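Local structure of uncharacterized protein Dfer_1899 (Dyadobacter fermentans, 5HX0) at residues N53-P61 with Y383-I394; V255-A266 with A278-G286. The protein is of unknown function but folds as a sialidase-like beta-propeller that contains a BNR repeat-like region, consistent with a role in binding or processing carbohydrate. All blocks are in the same frame, centred on the assembly; numbering follows the deposited sequence.

Interaction 1: N53-P61 with Y383-I394; sequences NEKFHAAFP and YYFNVPGGPQHI
Ala-59 and Tyr-384 meet where the first and last blades of a six-bladed beta-propeller come together, strand 56-61 running against the hairpin of strands 383-385 and 393-394. Tyr-384 has CG lodged between its own N and carbonyl carbon (chi1 83°), which turns the ring over Ala-59; the methyl CB lies over one face, 3.5 Å from the ring centroid, and a residue this small lets the ring come close to the strand. Phe-60 lies alongside the tyrosine with its plane turned 66° from it. On the same strand, His-57 receives Gln-392 CB over one face, 3.9 Å from the centroid. Asp-365 binds both His-57 NE2 and Tyr-384 OH, fixing the two rings from their polar ends. The branched, apolar Ile-394 reaches with CD1 to 4.0 Å from Ala-58 CB, and Pro-61 CG lies 3.6 Å from Tyr-383 CA, its compact ring fitting against the backbone. Water links Asn-53 N to Gln-392 O, and a second water joins Phe-56 O to Gln-392 N. The one direct hydrogen bond between the segments, Ala-58 N to Gln-392 O at 3.1 Å, ends on the same oxygen as the first water, its donor standing above the carbonyl plane.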
loop_
_atom_site.group_PDB
_atom_site.type_symbol
_atom_site.label_atom_id
_atom_site.label_comp_id
_atom_site.label_asym_id
_atom_site.label_seq_id
_atom_site.Cartn_x
_atom_site.Cartn_y
_atom_site.Cartn_z
ATOM N N ASN A 53 6.797 -3.945 16.606
ATOM C CA ASN A 53 7.448 -4.905 15.721
ATOM C C ASN A 53 8.766 -4.281 15.280
ATOM O O ASN A 53 8.767 -3.221 14.649
ATOM C CB ASN A 53 6.552 -5.241 14.518
ATOM C CG ASN A 53 7.182 -6.286 13.596
ATOM O OD1 ASN A 53 8.394 -6.283 13.393
ATOM N ND2 ASN A 53 6.355 -7.183 13.035
ATOM N N GLU A 54 9.883 -4.936 15.608
ATOM C CA GLU A 54 11.203 -4.358 15.360
ATOM C C GLU A 54 11.484 -4.080 13.888
ATOM O O GLU A 54 12.383 -3.291 13.587
ATOM C CB GLU A 54 12.293 -5.278 15.920
ATOM C CG GLU A 54 12.383 -5.233 17.410
ATOM C CD GLU A 54 13.348 -6.274 17.950
ATOM O OE1 GLU A 54 14.022 -6.945 17.133
ATOM O OE2 GLU A 54 13.408 -6.428 19.188
ATOM N N LYS A 55 10.750 -4.690 12.973
ATOM C CA LYS A 55 10.951 -4.396 11.560
ATOM C C LYS A 55 10.277 -3.100 11.115
ATOM O O LYS A 55 10.456 -2.711 9.958
ATOM C CB LYS A 55 10.431 -5.564 10.708
ATOM C CG LYS A 55 11.207 -6.866 10.944
ATOM C CD LYS A 55 10.783 -7.920 9.924
ATOM C CE LYS A 55 11.282 -9.323 10.298
ATOM N NZ LYS A 55 12.666 -9.311 10.859
ATOM N N PHE A 56 9.513 -2.430 11.988
ATOM C CA PHE A 56 8.641 -1.335 11.585
ATOM C C PHE A 56 8.840 -0.114 12.470
ATOM O O PHE A 56 9.099 -0.217 13.669
ATOM C CB PHE A 56 7.135 -1.740 11.637
ATOM C CG PHE A 56 6.749 -2.722 10.565
ATOM C CD1 PHE A 56 6.793 -2.345 9.227
ATOM C CD2 PHE A 56 6.366 -4.021 10.880
ATOM C CE1 PHE A 56 6.444 -3.248 8.198
ATOM C CE2 PHE A 56 6.016 -4.931 9.865
ATOM C CZ PHE A 56 6.057 -4.533 8.513
ATOM N N HIS A 57 8.705 1.043 11.846
ATOM C CA HIS A 57 8.527 2.304 12.534
ATOM C C HIS A 57 7.017 2.536 12.606
ATOM O O HIS A 57 6.361 2.698 11.572
ATOM C CB HIS A 57 9.265 3.387 11.759
ATOM C CG HIS A 57 9.284 4.731 12.414
ATOM N ND1 HIS A 57 8.187 5.567 12.437
ATOM C CD2 HIS A 57 10.293 5.414 13.013
ATOM C CE1 HIS A 57 8.510 6.694 13.052
ATOM N NE2 HIS A 57 9.784 6.629 13.405
ATOM N N ALA A 58 6.453 2.493 13.819
ATOM C CA ALA A 58 5.020 2.673 14.040
ATOM C C ALA A 58 4.841 3.955 14.830
ATOM O O ALA A 58 5.436 4.102 15.904
ATOM C CB ALA A 58 4.406 1.482 14.792
ATOM N N ALA A 59 4.051 4.894 14.302
ATOM C CA ALA A 59 4.039 6.218 14.922
ATOM C C ALA A 59 2.744 6.966 14.621
ATOM O O ALA A 59 1.977 6.598 13.736
ATOM C CB ALA A 59 5.251 7.041 14.459
ATOM N N PHE A 60 2.528 8.054 15.376
ATOM C CA PHE A 60 1.488 9.052 15.127
ATOM C C PHE A 60 0.087 8.441 15.218
ATOM O O PHE A 60 -0.627 8.373 14.203
ATOM C CB PHE A 60 1.701 9.700 13.736
ATOM C CG PHE A 60 3.166 10.037 13.439
ATOM C CD1 PHE A 60 3.912 10.798 14.342
ATOM C CD2 PHE A 60 3.781 9.577 12.284
ATOM C CE1 PHE A 60 5.269 11.100 14.100
ATOM C CE2 PHE A 60 5.147 9.864 12.028
ATOM C CZ PHE A 60 5.882 10.637 12.934
ATOM N N PRO A 61 -0.348 7.982 16.388
ATOM C CA PRO A 61 -1.658 7.319 16.473
ATOM C C PRO A 61 -2.823 8.287 16.640
ATOM O O PRO A 61 -2.685 9.415 17.135
ATOM C CB PRO A 61 -1.514 6.437 17.717
ATOM C CG PRO A 61 -0.634 7.331 18.657
ATOM C CD PRO A 61 0.355 7.999 17.697
ATOM N N TYR A 383 -0.160 6.891 22.380
ATOM C CA TYR A 383 0.947 7.688 21.856
ATOM C C TYR A 383 1.884 6.716 21.161
ATOM O O TYR A 383 1.690 5.502 21.231
ATOM C CB TYR A 383 1.678 8.485 22.957
ATOM C CG TYR A 383 1.877 7.714 24.245
ATOM C CD1 TYR A 383 2.974 6.861 24.412
ATOM C CD2 TYR A 383 0.953 7.819 25.291
ATOM C CE1 TYR A 383 3.149 6.145 25.596
ATOM C CE2 TYR A 383 1.134 7.111 26.481
ATOM C CZ TYR A 383 2.223 6.271 26.614
ATOM O OH TYR A 383 2.390 5.568 27.781
ATOM N N TYR A 384 2.881 7.246 20.449
ATOM C CA TYR A 384 3.954 6.360 20.031
ATOM C C TYR A 384 5.180 6.658 20.878
ATOM O O TYR A 384 5.270 7.696 21.555
ATOM C CB TYR A 384 4.250 6.429 18.511
ATOM C CG TYR A 384 5.163 7.552 18.031
ATOM C CD1 TYR A 384 4.702 8.862 17.962
ATOM C CD2 TYR A 384 6.474 7.285 17.592
ATOM C CE1 TYR A 384 5.529 9.908 17.494
ATOM C CE2 TYR A 384 7.316 8.331 17.127
ATOM C CZ TYR A 384 6.821 9.641 17.080
ATOM O OH TYR A 384 7.622 10.691 16.629
ATOM N N PHE A 385 6.084 5.685 20.920
ATOM C CA PHE A 385 7.079 5.696 21.983
ATOM C C PHE A 385 8.305 4.914 21.546
ATOM O O PHE A 385 8.272 4.147 20.581
ATOM C CB PHE A 385 6.516 5.106 23.287
ATOM C CG PHE A 385 7.101 5.734 24.517
ATOM C CD1 PHE A 385 6.755 7.030 24.862
ATOM C CD2 PHE A 385 7.999 5.031 25.323
ATOM C CE1 PHE A 385 7.287 7.638 26.000
ATOM C CE2 PHE A 385 8.548 5.613 26.446
ATOM C CZ PHE A 385 8.202 6.924 26.794
ATOM N N ASN A 386 9.401 5.139 22.266
ATOM C CA ASN A 386 10.586 4.303 22.169
ATOM C C ASN A 386 11.296 4.380 23.512
ATOM O O ASN A 386 11.300 5.433 24.162
ATOM C CB ASN A 386 11.562 4.716 21.056
ATOM C CG ASN A 386 12.328 5.984 21.394
ATOM O OD1 ASN A 386 13.412 5.930 21.980
ATOM N ND2 ASN A 386 11.746 7.148 21.054
ATOM N N VAL A 387 11.862 3.251 23.921
ATOM C CA VAL A 387 12.778 3.168 25.059
ATOM C C VAL A 387 14.189 2.973 24.500
ATOM O O VAL A 387 14.336 2.669 23.306
ATOM C CB VAL A 387 12.370 2.031 26.013
ATOM C CG1 VAL A 387 11.012 2.291 26.614
ATOM C CG2 VAL A 387 12.388 0.685 25.301
ATOM N N PRO A 388 15.253 3.152 25.294
ATOM C CA PRO A 388 16.613 3.014 24.743
ATOM C C PRO A 388 16.829 1.672 24.061
ATOM O O PRO A 388 16.465 0.615 24.585
ATOM C CB PRO A 388 17.514 3.176 25.975
ATOM C CG PRO A 388 16.727 4.064 26.885
ATOM C CD PRO A 388 15.262 3.695 26.662
ATOM N N GLY A 389 17.403 1.726 22.861
ATOM C CA GLY A 389 17.643 0.553 22.057
ATOM C C GLY A 389 16.423 -0.066 21.417
ATOM O O GLY A 389 16.558 -1.103 20.769
ATOM N N GLY A 390 15.233 0.523 21.568
ATOM C CA GLY A 390 14.034 -0.092 21.051
ATOM C C GLY A 390 13.443 0.619 19.840
ATOM O O GLY A 390 13.787 1.760 19.521
ATOM N N PRO A 391 12.510 -0.049 19.171
ATOM C CA PRO A 391 11.842 0.532 17.996
ATOM C C PRO A 391 10.742 1.531 18.354
ATOM O O PRO A 391 10.235 1.579 19.479
ATOM C CB PRO A 391 11.225 -0.694 17.326
ATOM C CG PRO A 391 10.891 -1.605 18.508
ATOM C CD PRO A 391 12.006 -1.394 19.507
ATOM N N GLN A 392 10.357 2.326 17.357
ATOM C CA GLN A 392 9.172 3.169 17.488
ATOM C C GLN A 392 7.923 2.284 17.459
ATOM O O GLN A 392 7.688 1.557 16.487
ATOM C CB GLN A 392 9.129 4.202 16.362
ATOM C CG GLN A 392 9.856 5.501 16.676
ATOM C CD GLN A 392 11.352 5.313 16.883
ATOM O OE1 GLN A 392 11.976 4.475 16.238
ATOM N NE2 GLN A 392 11.936 6.093 17.794
ATOM N N HIS A 393 7.136 2.325 18.531
ATOM C CA HIS A 393 5.962 1.469 18.672
ATOM C C HIS A 393 4.799 2.298 19.215
ATOM O O HIS A 393 4.980 3.413 19.728
ATOM C CB HIS A 393 6.273 0.263 19.592
ATOM C CG HIS A 393 6.651 0.636 20.998
ATOM N ND1 HIS A 393 7.916 1.066 21.348
ATOM C CD2 HIS A 393 5.926 0.639 22.142
ATOM C CE1 HIS A 393 7.951 1.320 22.645
ATOM N NE2 HIS A 393 6.750 1.088 23.148
ATOM N N ILE A 394 3.589 1.749 19.114
ATOM C CA ILE A 394 2.414 2.365 19.733
ATOM C C ILE A 394 2.285 1.854 21.168
ATOM O O ILE A 394 2.381 0.654 21.428
ATOM C CB ILE A 394 1.137 2.058 18.930
ATOM C CG1 ILE A 394 1.394 2.224 17.404
ATOM C CG2 ILE A 394 -0.040 2.936 19.441
ATOM C CD1 ILE A 394 1.904 3.631 17.003
HETATM O O HOH W 1 7.343 -1.049 16.085
HETATM O O HOH W 2 11.134 1.340 14.751
#

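Interaction 2: V255-A266 with A278-G286; sequences VAVDEKVSFNEA and AFLRTAGLG
Strands 262-266 and 278-283 pair antiparallel as a beta hairpin, with Ser-262 and Ala-283 a hydrogen-bonded pair, Phe-263 facing Thr-282 and Ala-266 facing Leu-280 in non-hydrogen-bonded pairs, and a beta bulge at Asn-264 and Glu-265 that shifts the register by one. Within the bulge Arg-281 is gripped through both backbone polar atoms: its O accepts from Asn-264 N, while its N gives a nearly straight bond to Glu-265 O (2.9 Å, 174°).

The side chain of Arg-281 runs out extended beside Glu-265, and its NH1 forms a salt bridge to OE1 of that glutamate at 2.9 Å. OE1 lies at the guanidinium edge, near its plane; because the two planes stand 80° apart, NH1 meets OE1 from above the carboxylate plane. Tyr-368 takes the other oxygen, OE2. Asn-264 folds back with CG between its own N and carbonyl carbon (chi1 42°), which places OD1 3.1 Å from Arg-281 CD; OD1 also accepts from Glu-265 N, on a lone pair in the carbonyl plane. One water ties Asn-264 ND2, Arg-281 NE and Thr-282 O together.

The face carrying Phe-263, Ala-266, Leu-280 and Thr-282 is largely apolar; Thr-282 OG1 is taken up by Gln-288 O. Leu-280 spreads its two methyls, CD1 reaching Ala-256 CB and CD2 Ala-266 CB, each at 3.6 Å; alanines leave room for the branched leucine. Ala-256 CB also lies over the centre of one face of the Phe-263 ring. Asp-258 OD2 makes an Asx turn to Lys-260 N, extended to an Asx motif by Val-261 N, within the loop joining strands 250-256 and 262-270. Such a step from the outermost strand of one four-stranded blade to the innermost of the next is typical of the beta-propeller.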
loop_
_atom_site.group_PDB
_atom_site.type_symbol
_atom_site.label_atom_id
_atom_site.label_comp_id
_atom_site.label_asym_id
_atom_site.label_seq_id
_atom_site.Cartn_x
_atom_site.Cartn_y
_atom_site.Cartn_z
ATOM N N VAL A 255 -6.434 31.349 12.287
ATOM C CA VAL A 255 -6.443 30.942 13.697
ATOM C C VAL A 255 -5.237 31.481 14.453
ATOM O O VAL A 255 -5.365 31.981 15.570
ATOM C CB VAL A 255 -6.522 29.401 13.807
ATOM C CG1 VAL A 255 -6.236 28.954 15.251
ATOM C CG2 VAL A 255 -7.890 28.900 13.327
ATOM N N ALA A 256 -4.044 31.345 13.885
ATOM C CA ALA A 256 -2.833 31.837 14.532
ATOM C C ALA A 256 -1.822 32.147 13.444
ATOM O O ALA A 256 -1.481 31.269 12.645
ATOM C CB ALA A 256 -2.255 30.822 15.526
ATOM N N VAL A 257 -1.377 33.402 13.399
ATOM C CA VAL A 257 -0.420 33.889 12.405
ATOM C C VAL A 257 0.539 34.835 13.115
ATOM O O VAL A 257 0.120 35.662 13.934
ATOM C CB VAL A 257 -1.111 34.625 11.230
ATOM C CG1 VAL A 257 -0.117 34.925 10.124
ATOM C CG2 VAL A 257 -2.289 33.836 10.689
ATOM N N ASP A 258 1.827 34.713 12.809
ATOM C CA ASP A 258 2.820 35.613 13.373
ATOM C C ASP A 258 3.886 35.892 12.328
ATOM O O ASP A 258 4.116 35.082 11.433
ATOM C CB ASP A 258 3.481 35.029 14.621
ATOM C CG ASP A 258 4.332 36.048 15.346
ATOM O OD1 ASP A 258 3.753 37.007 15.876
ATOM O OD2 ASP A 258 5.567 35.904 15.369
ATOM N N GLU A 259 4.565 37.034 12.472
ATOM C CA GLU A 259 5.627 37.376 11.527
ATOM C C GLU A 259 6.814 36.434 11.642
ATOM O O GLU A 259 7.497 36.184 10.642
ATOM C CB GLU A 259 6.101 38.818 11.737
ATOM C CG GLU A 259 5.138 39.873 11.230
ATOM C CD GLU A 259 4.828 39.717 9.751
ATOM O OE1 GLU A 259 5.741 39.338 8.981
ATOM O OE2 GLU A 259 3.666 39.968 9.360
ATOM N N LYS A 260 7.090 35.917 12.834
ATOM C CA LYS A 260 8.246 35.047 13.026
ATOM C C LYS A 260 7.890 33.647 13.493
ATOM O O LYS A 260 8.481 32.682 13.021
ATOM C CB LYS A 260 9.225 35.675 14.030
ATOM C CG LYS A 260 9.948 36.888 13.473
ATOM C CD LYS A 260 10.956 37.455 14.452
ATOM C CE LYS A 260 11.440 38.821 13.983
ATOM N NZ LYS A 260 10.312 39.792 13.807
ATOM N N VAL A 261 6.954 33.516 14.423
ATOM C CA VAL A 261 6.633 32.222 15.017
ATOM C C VAL A 261 5.754 31.424 14.053
ATOM O O VAL A 261 4.806 31.965 13.470
ATOM C CB VAL A 261 5.939 32.427 16.370
ATOM C CG1 VAL A 261 5.525 31.109 16.977
ATOM C CG2 VAL A 261 6.859 33.214 17.337
ATOM N N SER A 262 6.064 30.127 13.886
ATOM C CA SER A 262 5.248 29.231 13.070
ATOM C C SER A 262 4.229 28.504 13.943
ATOM O O SER A 262 4.504 28.181 15.102
ATOM C CB SER A 262 6.097 28.180 12.343
ATOM O OG SER A 262 6.918 28.717 11.313
ATOM N N PHE A 263 3.061 28.250 13.378
ATOM C CA PHE A 263 2.035 27.421 13.998
ATOM C C PHE A 263 1.746 26.295 13.019
ATOM O O PHE A 263 1.535 26.557 11.831
ATOM C CB PHE A 263 0.776 28.244 14.288
ATOM C CG PHE A 263 1.043 29.436 15.149
ATOM C CD1 PHE A 263 1.109 29.303 16.525
ATOM C CD2 PHE A 263 1.291 30.674 14.575
ATOM C CE1 PHE A 263 1.400 30.416 17.336
ATOM C CE2 PHE A 263 1.572 31.771 15.357
ATOM C CZ PHE A 263 1.624 31.643 16.745
ATOM N N ASN A 264 1.794 25.049 13.491
ATOM C CA ASN A 264 1.567 23.940 12.567
ATOM C C ASN A 264 0.533 22.974 13.136
ATOM O O ASN A 264 -0.671 23.171 12.923
ATOM C CB ASN A 264 2.898 23.238 12.185
ATOM C CG ASN A 264 3.860 23.034 13.372
ATOM O OD1 ASN A 264 3.534 22.337 14.332
ATOM N ND2 ASN A 264 5.064 23.589 13.272
ATOM N N GLU A 265 0.955 21.950 13.874
ATOM C CA GLU A 265 0.001 20.920 14.311
ATOM C C GLU A 265 -0.979 21.482 15.342
ATOM O O GLU A 265 -0.575 22.143 16.301
ATOM C CB GLU A 265 0.773 19.731 14.883
ATOM C CG GLU A 265 1.577 19.094 13.806
ATOM C CD GLU A 265 2.505 18.019 14.305
ATOM O OE1 GLU A 265 2.787 17.953 15.523
ATOM O OE2 GLU A 265 2.967 17.238 13.462
ATOM N N ALA A 266 -2.272 21.238 15.136
ATOM C CA ALA A 266 -3.302 21.881 15.945
ATOM C C ALA A 266 -4.467 20.930 16.137
ATOM O O ALA A 266 -4.919 20.309 15.170
ATOM C CB ALA A 266 -3.795 23.168 15.269
ATOM N N ALA A 278 -8.364 26.272 19.820
ATOM C CA ALA A 278 -7.336 25.516 19.104
ATOM C C ALA A 278 -6.064 25.442 19.941
ATOM O O ALA A 278 -5.584 26.467 20.433
ATOM C CB ALA A 278 -7.032 26.153 17.739
ATOM N N PHE A 279 -5.506 24.233 20.079
ATOM C CA PHE A 279 -4.294 23.994 20.859
ATOM C C PHE A 279 -3.136 23.738 19.896
ATOM O O PHE A 279 -3.172 22.768 19.130
ATOM C CB PHE A 279 -4.474 22.806 21.810
ATOM C CG PHE A 279 -5.631 22.953 22.773
ATOM C CD1 PHE A 279 -5.507 23.754 23.920
ATOM C CD2 PHE A 279 -6.828 22.287 22.548
ATOM C CE1 PHE A 279 -6.562 23.885 24.834
ATOM C CE2 PHE A 279 -7.904 22.421 23.456
ATOM C CZ PHE A 279 -7.760 23.221 24.602
ATOM N N LEU A 280 -2.097 24.572 19.966
ATOM C CA LEU A 280 -1.182 24.779 18.844
ATOM C C LEU A 280 0.263 24.420 19.180
ATOM O O LEU A 280 0.814 24.887 20.183
ATOM C CB LEU A 280 -1.245 26.231 18.385
ATOM C CG LEU A 280 -2.645 26.838 18.273
ATOM C CD1 LEU A 280 -2.542 28.327 18.057
ATOM C CD2 LEU A 280 -3.418 26.181 17.127
ATOM N N ARG A 281 0.872 23.598 18.327
ATOM C CA ARG A 281 2.319 23.394 18.325
ATOM C C ARG A 281 3.011 24.544 17.591
ATOM O O ARG A 281 2.536 25.009 16.556
ATOM C CB ARG A 281 2.661 22.069 17.644
ATOM C CG ARG A 281 4.160 21.860 17.370
ATOM C CD ARG A 281 4.409 20.519 16.665
ATOM N NE ARG A 281 5.828 20.353 16.357
ATOM C CZ ARG A 281 6.385 19.217 15.934
ATOM N NH1 ARG A 281 5.646 18.135 15.750
ATOM N NH2 ARG A 281 7.692 19.156 15.708
ATOM N N THR A 282 4.144 24.998 18.117
ATOM C CA THR A 282 4.850 26.126 17.523
ATOM C C THR A 282 6.238 25.710 17.043
ATOM O O THR A 282 6.788 24.690 17.460
ATOM C CB THR A 282 5.015 27.299 18.511
ATOM O OG1 THR A 282 5.663 26.835 19.701
ATOM C CG2 THR A 282 3.665 27.941 18.863
ATOM N N ALA A 283 6.805 26.537 16.170
ATOM C CA ALA A 283 8.231 26.529 15.863
ATOM C C ALA A 283 8.740 27.953 16.034
ATOM O O ALA A 283 8.042 28.910 15.684
ATOM C CB ALA A 283 8.516 26.015 14.432
ATOM N N GLY A 284 9.930 28.097 16.610
ATOM C CA GLY A 284 10.470 29.422 16.860
ATOM C C GLY A 284 10.016 30.059 18.153
ATOM O O GLY A 284 10.202 31.267 18.331
ATOM N N LEU A 285 9.418 29.298 19.061
ATOM C CA LEU A 285 8.976 29.847 20.333
ATOM C C LEU A 285 9.336 28.902 21.468
ATOM O O LEU A 285 8.593 28.769 22.442
ATOM C CB LEU A 285 7.472 30.137 20.326
ATOM C CG LEU A 285 6.909 31.124 21.359
ATOM C CD1 LEU A 285 7.568 32.509 21.203
ATOM C CD2 LEU A 285 5.399 31.251 21.209
ATOM N N GLY A 286 10.488 28.245 21.364
ATOM C CA GLY A 286 10.987 27.425 22.459
ATOM C C GLY A 286 10.084 26.278 22.841
ATOM O O GLY A 286 10.005 25.931 24.027
HETATM O O HOH W 3 7.157 22.795 15.462
HETATM O O HOH W 4 -1.374 20.619 18.577
#

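In the fold
Interaction 1 joins two blades of the propeller; interaction 2 pairs the first two strands of one blade and includes its contact with the preceding one. Their centres are 27 Å apart and their nearest atoms about 7 Å apart, without touching. Interaction 2 lies nested, along the chain, inside the long loop that interaction 1 closes. In 53-61 with 383-394, strand 56-65 of the early blade meets the blade in which strand 42-51 pairs with strand 393-401, so that the last blade is completed by the N-terminal strand, the velcro closure of propellers. Tyr-368 touches Phe-60 of interaction 1 and bonds Glu-265 of interaction 2, bridging the two across the propeller.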